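Local coordinates for axin interactor, dorsalization-associated protein (Danio rerio, PDB 2QZQ), which acts as a ventralizing factor in the embryo, binding axin and disrupting its homodimerization to inhibit axin-mediated JNK activation, at residues Gly24-Gly29 and Thr138-Tyr143; Ala85-Phe90 and Lys125-Lys130; Cys31-Ile36 and Thr54-Arg59. One frame throughout, in Å; residues are numbered along the deposited sequence.

Contact 1 of 3, residues Gly24-Gly29 and Thr138-Tyr143; sequences GLKDAG and TKKPLY
CG of K26 stands anti to the carbonyl carbon (chi1 -78°), and the chain then bends at each of its next three torsions, which carries the amino group round to T138. There OG1 is held anti to the backbone N (chi1 -177°) and receives NZ of K26 at 3.1 Å. The same oxygen accepts the backbone N of K140 at 3.0 Å, closing an ST turn, and these two donors probably help hold OG1 in this rotamer. CD of K26 rests beside OG1 and CB of T138 on the way. The extended side chain of K140 crosses K26 at about a right angle, its CD lying 3.6 Å from CG of K26. NZ of K26 and NZ of K140, like charges, are 5.0 Å apart, and since both lysines are exposed, solvent probably screens the repulsion. The segments are loops at one end of the C2 domain that forms the C-terminal part of Aida: 24-29 leaves strand 15-24, while the loop 138-143 leads into its antiparallel neighbour, strand 144-151. Where the two strands meet the loops, N of G24 donates to O of Y143 at 2.8 Å with a nearly straight N-H angle of 173°. One water donates to both O of G24 and O of L142, bridging the backbones next to that bond. G24 packs closely against L142, whose CB comes to 3.6 Å from C of G24. CD1 of L142 reaches further, to 3.5 Å from N of K26, and also touches CG of that lysine. K26 is itself part of the type I turn from L25 to A28, which carries the chain away, with D27 in a salt bridge to K103, while L25 points away from this contact and packs on L122 and L137.

Contact 2 of 3, residues Ala85-Phe90 and Lys125-Lys130; sequences AIFFEF and KPTDFK
F87 meets the 125-130 loop along its whole length, beginning with CB, 4.1 Å from CE1 of F129. Its CG lies 3.8 Å from CD1 of F129, the atom that stands over the centre of the F87 ring. The pair is T-shaped, the edge of F129 directed at the face of F87 with the planes at 72°. Further out, CD1 of F87 touches CG2 of T127, and CE1 comes to 3.4 Å from the carbonyl O of D128. At the tip, CZ sits 3.4 Å from O of F129, an oxygen that also accepts from R131. On the same side of strand 85-94, CG of E89 stands anti to the carbonyl carbon (chi1 -67°) and the chain runs extended to the loop: OE2 accepts OG1 of T127 at 2.6 Å, met on its anti side. OE1 lies in the plane of the F129 ring, at its edge, 3.3 Å from CZ, with carboxylate and ring planes 79° apart. CG2 of T127 covers one face of F129 toward its rim, and K41 makes a cation-pi contact with that ring. In this C2 sandwich F88 and I86 point the other way, onto L18 of strand 15-24, so the loop after strand 116-124 lies over the outer face of the sheet. An Asx turn, with OD1 of D128 taking N of K130, shapes the loop beside F129. The buried E89 carboxylate thus has a hydroxyl donor on OE2, while the electropositive C-H edge of F129 at CZ lies close to both oxygens, which probably eases the cost of burying a negative charge.

Contact 3 of 3, residues Cys31-Ile36 and Thr54-Arg59; sequences CIDPYI and TPVATR
The loop between strands 52-53 and 59-60, which passes from one side of the C2 beta sandwich to the other, runs roughly antiparallel to the start of strand 34-41; both segments belong to the region that probably binds axin. N of T54 donates to O of I36 at 2.8 Å, a backbone bond of the kind that pairs strands. The return bond is different: N of I36 donates a hydrogen bond to the side-chain OG1 of T54 at 3.1 Å. That hydroxyl sits between its backbone N and carbonyl carbon (chi1 73°), where it can also donate to O of P55, 2.7 Å away. One oxygen therefore links strand to loop and ties the loop to itself. A valine here would probably leave N of I36 and O of P55 without their shared partner and set this end of the loop free to shift. Further along, N of A57 donates to O of P34 at 2.9 Å, and CA of V56 brings a C-H to the same oxygen at 3.3 Å. V56 packs against the corner of the chain at D33, with CG1 3.6 Å from CA of D33 and CG2 near O of D33. CB of Y35 rests on OG1 of T54, but its ring leads away from the loop. Beneath the pairing, I36 and T54 touch I20 and F67 in the sandwich interior, while A57 touches I65. The P34 ring closes the contact, CG and CD each lying 3.5 Å from O of A57.

From the N terminus, strand 15-24 ends in the first segment of contact 1, whose partner comes only after more than a hundred residues, so contact 1 closes the widest loop and both other contacts fall within it. Contact 3 follows almost at once, closing a short loop between 31-36 and 54-59; contact 2 opens later, on strand 85-94, and closes at 125-130, in series with contact 3. None cross. Strands 34-41 and 85-94 are sheet neighbours, and there F90 packs on P34 and C31 while I36 lies against E89. F90 also reaches L25, 3.5 Å from ring CZ to L25 CD1, joining strand 85-94 to the loop of contact 1.

Contact 1 of 3, residues Gly24-Gly29 and Thr138-Tyr143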
# COMPACT_ATOMS: atom_id res chain seq x y z
N GLY A 24 7.65 -7.54 -4.52
CA GLY A 24 8.79 -8.44 -4.40
C GLY A 24 9.01 -8.83 -2.95
O GLY A 24 9.06 -7.96 -2.05
N LEU A 25 9.14 -10.13 -2.72
CA LEU A 25 9.42 -10.67 -1.39
C LEU A 25 10.29 -11.92 -1.57
O LEU A 25 10.08 -12.70 -2.50
CB LEU A 25 8.11 -11.00 -0.66
CG LEU A 25 7.10 -9.88 -0.34
CD1 LEU A 25 5.70 -10.45 0.05
CD2 LEU A 25 7.58 -8.98 0.76
N LYS A 26 11.28 -12.10 -0.71
CA LYS A 26 12.18 -13.24 -0.87
C LYS A 26 11.38 -14.55 -0.84
O LYS A 26 11.72 -15.51 -1.51
CB LYS A 26 13.23 -13.26 0.25
CG LYS A 26 14.38 -12.27 0.08
CD LYS A 26 14.78 -11.59 1.41
CE LYS A 26 15.92 -12.28 2.13
NZ LYS A 26 16.78 -11.24 2.83
N ASP A 27 10.30 -14.54 -0.09
CA ASP A 27 9.48 -15.74 0.13
C ASP A 27 8.07 -15.50 -0.42
O ASP A 27 7.12 -16.08 0.09
CB ASP A 27 9.45 -16.09 1.63
CG ASP A 27 9.05 -14.90 2.51
OD1 ASP A 27 8.84 -13.78 1.97
OD2 ASP A 27 8.96 -15.09 3.74
N ALA A 28 7.95 -14.68 -1.48
CA ALA A 28 6.62 -14.32 -2.04
C ALA A 28 5.72 -15.53 -2.28
O ALA A 28 4.59 -15.57 -1.83
CB ALA A 28 6.77 -13.52 -3.35
N GLY A 29 6.25 -16.52 -3.00
CA GLY A 29 5.48 -17.71 -3.40
C GLY A 29 4.99 -18.60 -2.25
O GLY A 29 4.08 -19.41 -2.44
N THR A 138 14.60 -6.37 3.70
CA THR A 138 15.67 -6.96 2.94
C THR A 138 16.42 -5.87 2.18
O THR A 138 15.86 -4.81 1.88
CB THR A 138 15.15 -8.03 1.94
OG1 THR A 138 16.27 -8.63 1.26
CG2 THR A 138 14.18 -7.41 0.90
N LYS A 139 17.70 -6.12 1.93
CA LYS A 139 18.51 -5.25 1.09
C LYS A 139 18.44 -5.70 -0.37
O LYS A 139 18.92 -5.00 -1.26
CB LYS A 139 19.97 -5.25 1.53
CG LYS A 139 20.23 -4.40 2.75
CD LYS A 139 21.65 -3.92 2.70
CE LYS A 139 21.94 -3.15 3.91
NZ LYS A 139 21.83 -4.03 5.11
N LYS A 140 17.83 -6.87 -0.60
CA LYS A 140 17.59 -7.34 -1.97
C LYS A 140 16.66 -6.37 -2.74
O LYS A 140 15.80 -5.69 -2.15
CB LYS A 140 17.04 -8.76 -1.97
CG LYS A 140 18.06 -9.81 -1.53
CD LYS A 140 17.46 -11.19 -1.53
CE LYS A 140 18.57 -12.25 -1.47
NZ LYS A 140 18.01 -13.63 -1.40
N PRO A 141 16.84 -6.30 -4.07
CA PRO A 141 16.03 -5.39 -4.87
C PRO A 141 14.61 -5.96 -5.07
O PRO A 141 14.17 -6.20 -6.20
CB PRO A 141 16.80 -5.30 -6.19
CG PRO A 141 17.48 -6.63 -6.30
CD PRO A 141 17.82 -7.04 -4.89
N LEU A 142 13.92 -6.18 -3.96
CA LEU A 142 12.56 -6.68 -3.95
C LEU A 142 11.69 -5.62 -3.29
O LEU A 142 11.78 -5.38 -2.06
CB LEU A 142 12.49 -8.01 -3.17
CG LEU A 142 13.27 -9.15 -3.83
CD1 LEU A 142 13.45 -10.33 -2.84
CD2 LEU A 142 12.57 -9.59 -5.13
N TYR A 143 10.89 -4.96 -4.11
CA TYR A 143 10.14 -3.75 -3.75
C TYR A 143 8.66 -3.91 -3.99
O TYR A 143 8.21 -4.82 -4.68
CB TYR A 143 10.62 -2.59 -4.64
CG TYR A 143 12.08 -2.19 -4.47
CD1 TYR A 143 12.46 -1.41 -3.38
CD2 TYR A 143 13.04 -2.52 -5.42
CE1 TYR A 143 13.77 -1.01 -3.20
CE2 TYR A 143 14.37 -2.14 -5.26
CZ TYR A 143 14.72 -1.38 -4.14
OH TYR A 143 16.00 -0.95 -3.95
O HOH W 1 10.95 -7.50 -0.11

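Contact 2 of 3, residues Ala85-Phe90 and Lys125-Lys130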
# COMPACT_ATOMS: atom_id res chain seq x y z
N ALA A 85 0.56 10.30 5.22
CA ALA A 85 1.27 9.29 4.44
C ALA A 85 0.28 8.19 4.06
O ALA A 85 -0.68 7.91 4.79
CB ALA A 85 2.41 8.70 5.23
N ILE A 86 0.52 7.58 2.91
CA ILE A 86 -0.24 6.43 2.45
C ILE A 86 0.58 5.16 2.80
O ILE A 86 1.74 5.03 2.40
CB ILE A 86 -0.49 6.49 0.92
CG1 ILE A 86 -1.05 7.88 0.51
CG2 ILE A 86 -1.48 5.39 0.46
CD1 ILE A 86 -1.21 8.02 -1.00
N PHE A 87 -0.06 4.24 3.52
CA PHE A 87 0.55 2.97 3.92
C PHE A 87 0.03 1.81 3.10
O PHE A 87 -1.13 1.81 2.69
CB PHE A 87 0.21 2.70 5.39
CG PHE A 87 1.10 3.42 6.33
CD1 PHE A 87 2.20 2.79 6.88
CD2 PHE A 87 0.84 4.75 6.67
CE1 PHE A 87 3.08 3.51 7.77
CE2 PHE A 87 1.68 5.45 7.53
CZ PHE A 87 2.80 4.82 8.08
N PHE A 88 0.90 0.82 2.86
CA PHE A 88 0.58 -0.39 2.15
C PHE A 88 1.10 -1.48 3.05
O PHE A 88 2.31 -1.54 3.28
CB PHE A 88 1.31 -0.45 0.80
CG PHE A 88 1.11 0.78 -0.03
CD1 PHE A 88 0.09 0.84 -0.97
CD2 PHE A 88 1.89 1.91 0.19
CE1 PHE A 88 -0.12 2.02 -1.72
CE2 PHE A 88 1.69 3.06 -0.54
CZ PHE A 88 0.67 3.12 -1.48
N GLU A 89 0.19 -2.26 3.63
CA GLU A 89 0.55 -3.36 4.54
C GLU A 89 0.26 -4.66 3.84
O GLU A 89 -0.87 -4.88 3.45
CB GLU A 89 -0.27 -3.30 5.81
CG GLU A 89 0.01 -2.09 6.69
CD GLU A 89 -0.88 -2.07 7.91
OE1 GLU A 89 -2.06 -1.69 7.76
OE2 GLU A 89 -0.41 -2.46 8.98
N PHE A 90 1.28 -5.50 3.69
CA PHE A 90 1.15 -6.78 3.05
C PHE A 90 0.77 -7.80 4.11
O PHE A 90 1.47 -7.97 5.11
CB PHE A 90 2.44 -7.17 2.36
CG PHE A 90 2.40 -8.54 1.73
CD1 PHE A 90 2.02 -8.70 0.42
CD2 PHE A 90 2.74 -9.68 2.49
CE1 PHE A 90 2.00 -9.98 -0.16
CE2 PHE A 90 2.72 -10.93 1.94
CZ PHE A 90 2.35 -11.09 0.60
N LYS A 125 7.15 -5.81 9.92
CA LYS A 125 6.12 -5.70 10.95
C LYS A 125 6.80 -5.55 12.33
O LYS A 125 7.96 -5.97 12.48
CB LYS A 125 5.21 -6.94 10.96
CG LYS A 125 5.94 -8.28 11.09
CD LYS A 125 5.85 -8.89 12.50
CE LYS A 125 4.41 -9.17 12.91
NZ LYS A 125 3.74 -10.10 11.95
N PRO A 126 6.10 -4.94 13.32
CA PRO A 126 4.75 -4.35 13.23
C PRO A 126 4.77 -3.00 12.52
O PRO A 126 5.76 -2.27 12.56
CB PRO A 126 4.33 -4.17 14.70
CG PRO A 126 5.60 -4.04 15.45
CD PRO A 126 6.69 -4.76 14.66
N THR A 127 3.67 -2.68 11.86
CA THR A 127 3.59 -1.40 11.15
C THR A 127 3.75 -0.26 12.14
O THR A 127 3.09 -0.25 13.19
CB THR A 127 2.28 -1.28 10.38
OG1 THR A 127 2.13 -2.43 9.53
CG2 THR A 127 2.30 -0.03 9.47
N ASP A 128 4.63 0.69 11.82
CA ASP A 128 4.68 1.92 12.59
C ASP A 128 4.00 2.97 11.75
O ASP A 128 4.61 3.49 10.79
CB ASP A 128 6.12 2.32 12.90
CG ASP A 128 6.23 3.61 13.74
OD1 ASP A 128 5.21 4.24 14.07
OD2 ASP A 128 7.36 4.00 14.06
N PHE A 129 2.74 3.27 12.09
CA PHE A 129 1.95 4.25 11.39
C PHE A 129 2.40 5.69 11.59
O PHE A 129 1.95 6.58 10.88
CB PHE A 129 0.47 4.09 11.73
CG PHE A 129 -0.16 2.84 11.14
CD1 PHE A 129 -0.20 2.64 9.77
CD2 PHE A 129 -0.72 1.88 11.97
CE1 PHE A 129 -0.81 1.51 9.23
CE2 PHE A 129 -1.34 0.75 11.45
CZ PHE A 129 -1.37 0.57 10.07
N LYS A 130 3.34 5.90 12.51
CA LYS A 130 4.02 7.20 12.62
C LYS A 130 5.35 7.21 11.85
O LYS A 130 5.98 8.27 11.73
CB LYS A 130 4.23 7.56 14.09
CG LYS A 130 2.93 7.82 14.86
CD LYS A 130 3.23 7.98 16.31
CE LYS A 130 1.95 8.10 17.12
NZ LYS A 130 2.28 8.15 18.56

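Contact 3 of 3, residues Cys31-Ile36 and Thr54-Arg59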
# COMPACT_ATOMS: atom_id res chain seq x y z
N CYS A 31 3.73 -17.26 0.55
CA CYS A 31 2.73 -16.50 1.26
C CYS A 31 1.35 -16.92 0.79
O CYS A 31 1.06 -16.91 -0.41
CB CYS A 31 2.94 -14.96 1.10
SG CYS A 31 4.52 -14.40 1.74
N ILE A 32 0.54 -17.32 1.75
CA ILE A 32 -0.80 -17.86 1.50
C ILE A 32 -1.87 -16.77 1.59
O ILE A 32 -1.92 -16.00 2.56
CB ILE A 32 -1.14 -19.02 2.53
CG1 ILE A 32 -0.04 -20.10 2.53
CG2 ILE A 32 -2.52 -19.58 2.24
CD1 ILE A 32 0.25 -20.74 1.15
N ASP A 33 -2.71 -16.71 0.56
CA ASP A 33 -3.84 -15.76 0.48
C ASP A 33 -3.36 -14.33 0.74
O ASP A 33 -3.87 -13.63 1.62
CB ASP A 33 -4.95 -16.14 1.45
CG ASP A 33 -5.61 -17.48 1.09
OD1 ASP A 33 -5.45 -17.93 -0.05
OD2 ASP A 33 -6.27 -18.05 1.97
N PRO A 34 -2.36 -13.90 -0.04
CA PRO A 34 -1.78 -12.56 0.21
C PRO A 34 -2.70 -11.42 -0.21
O PRO A 34 -3.40 -11.51 -1.24
CB PRO A 34 -0.51 -12.57 -0.63
CG PRO A 34 -0.83 -13.50 -1.78
CD PRO A 34 -1.72 -14.59 -1.17
N TYR A 35 -2.70 -10.35 0.56
CA TYR A 35 -3.40 -9.13 0.14
C TYR A 35 -2.75 -7.90 0.76
O TYR A 35 -1.84 -8.01 1.57
CB TYR A 35 -4.90 -9.18 0.45
CG TYR A 35 -5.25 -9.15 1.92
CD1 TYR A 35 -5.25 -10.33 2.69
CD2 TYR A 35 -5.60 -7.95 2.54
CE1 TYR A 35 -5.59 -10.29 4.05
CE2 TYR A 35 -5.93 -7.90 3.90
CZ TYR A 35 -5.95 -9.09 4.64
OH TYR A 35 -6.28 -9.04 5.98
N ILE A 36 -3.23 -6.73 0.35
CA ILE A 36 -2.67 -5.47 0.86
C ILE A 36 -3.76 -4.58 1.40
O ILE A 36 -4.82 -4.43 0.78
CB ILE A 36 -1.83 -4.75 -0.22
CG1 ILE A 36 -0.55 -5.56 -0.50
CG2 ILE A 36 -1.46 -3.25 0.21
CD1 ILE A 36 0.33 -4.99 -1.67
N THR A 54 -7.16 -4.84 -0.65
CA THR A 54 -7.24 -5.45 -1.96
C THR A 54 -7.92 -6.82 -1.80
O THR A 54 -7.95 -7.39 -0.68
CB THR A 54 -5.90 -5.67 -2.71
OG1 THR A 54 -5.16 -6.74 -2.10
CG2 THR A 54 -5.02 -4.36 -2.79
N PRO A 55 -8.51 -7.33 -2.89
CA PRO A 55 -8.82 -8.76 -2.91
C PRO A 55 -7.52 -9.54 -2.77
O PRO A 55 -6.42 -8.99 -2.99
CB PRO A 55 -9.34 -9.00 -4.32
CG PRO A 55 -9.79 -7.65 -4.83
CD PRO A 55 -8.92 -6.64 -4.13
N VAL A 56 -7.65 -10.82 -2.43
CA VAL A 56 -6.51 -11.74 -2.40
C VAL A 56 -5.90 -11.92 -3.80
O VAL A 56 -6.60 -12.09 -4.80
CB VAL A 56 -6.91 -13.10 -1.75
CG1 VAL A 56 -5.89 -14.21 -2.05
CG2 VAL A 56 -7.05 -12.92 -0.27
N ALA A 57 -4.58 -11.86 -3.85
CA ALA A 57 -3.85 -12.02 -5.09
C ALA A 57 -3.55 -13.51 -5.29
O ALA A 57 -3.13 -14.20 -4.35
CB ALA A 57 -2.56 -11.21 -5.06
N THR A 58 -3.71 -13.97 -6.53
CA THR A 58 -3.54 -15.40 -6.84
C THR A 58 -2.35 -15.63 -7.76
O THR A 58 -1.86 -16.76 -7.87
CB THR A 58 -4.85 -15.98 -7.48
OG1 THR A 58 -5.23 -15.18 -8.61
CG2 THR A 58 -5.99 -15.94 -6.46
N ARG A 59 -1.88 -14.57 -8.40
CA ARG A 59 -0.78 -14.71 -9.34
C ARG A 59 0.55 -14.63 -8.59
O ARG A 59 1.09 -13.54 -8.38
CB ARG A 59 -0.88 -13.66 -10.46
CG ARG A 59 -2.19 -13.72 -11.30
CD ARG A 59 -2.47 -12.37 -12.01
NE ARG A 59 -1.31 -11.96 -12.79
CZ ARG A 59 -0.97 -10.70 -13.03
NH1 ARG A 59 -1.69 -9.69 -12.53
NH2 ARG A 59 0.11 -10.45 -13.77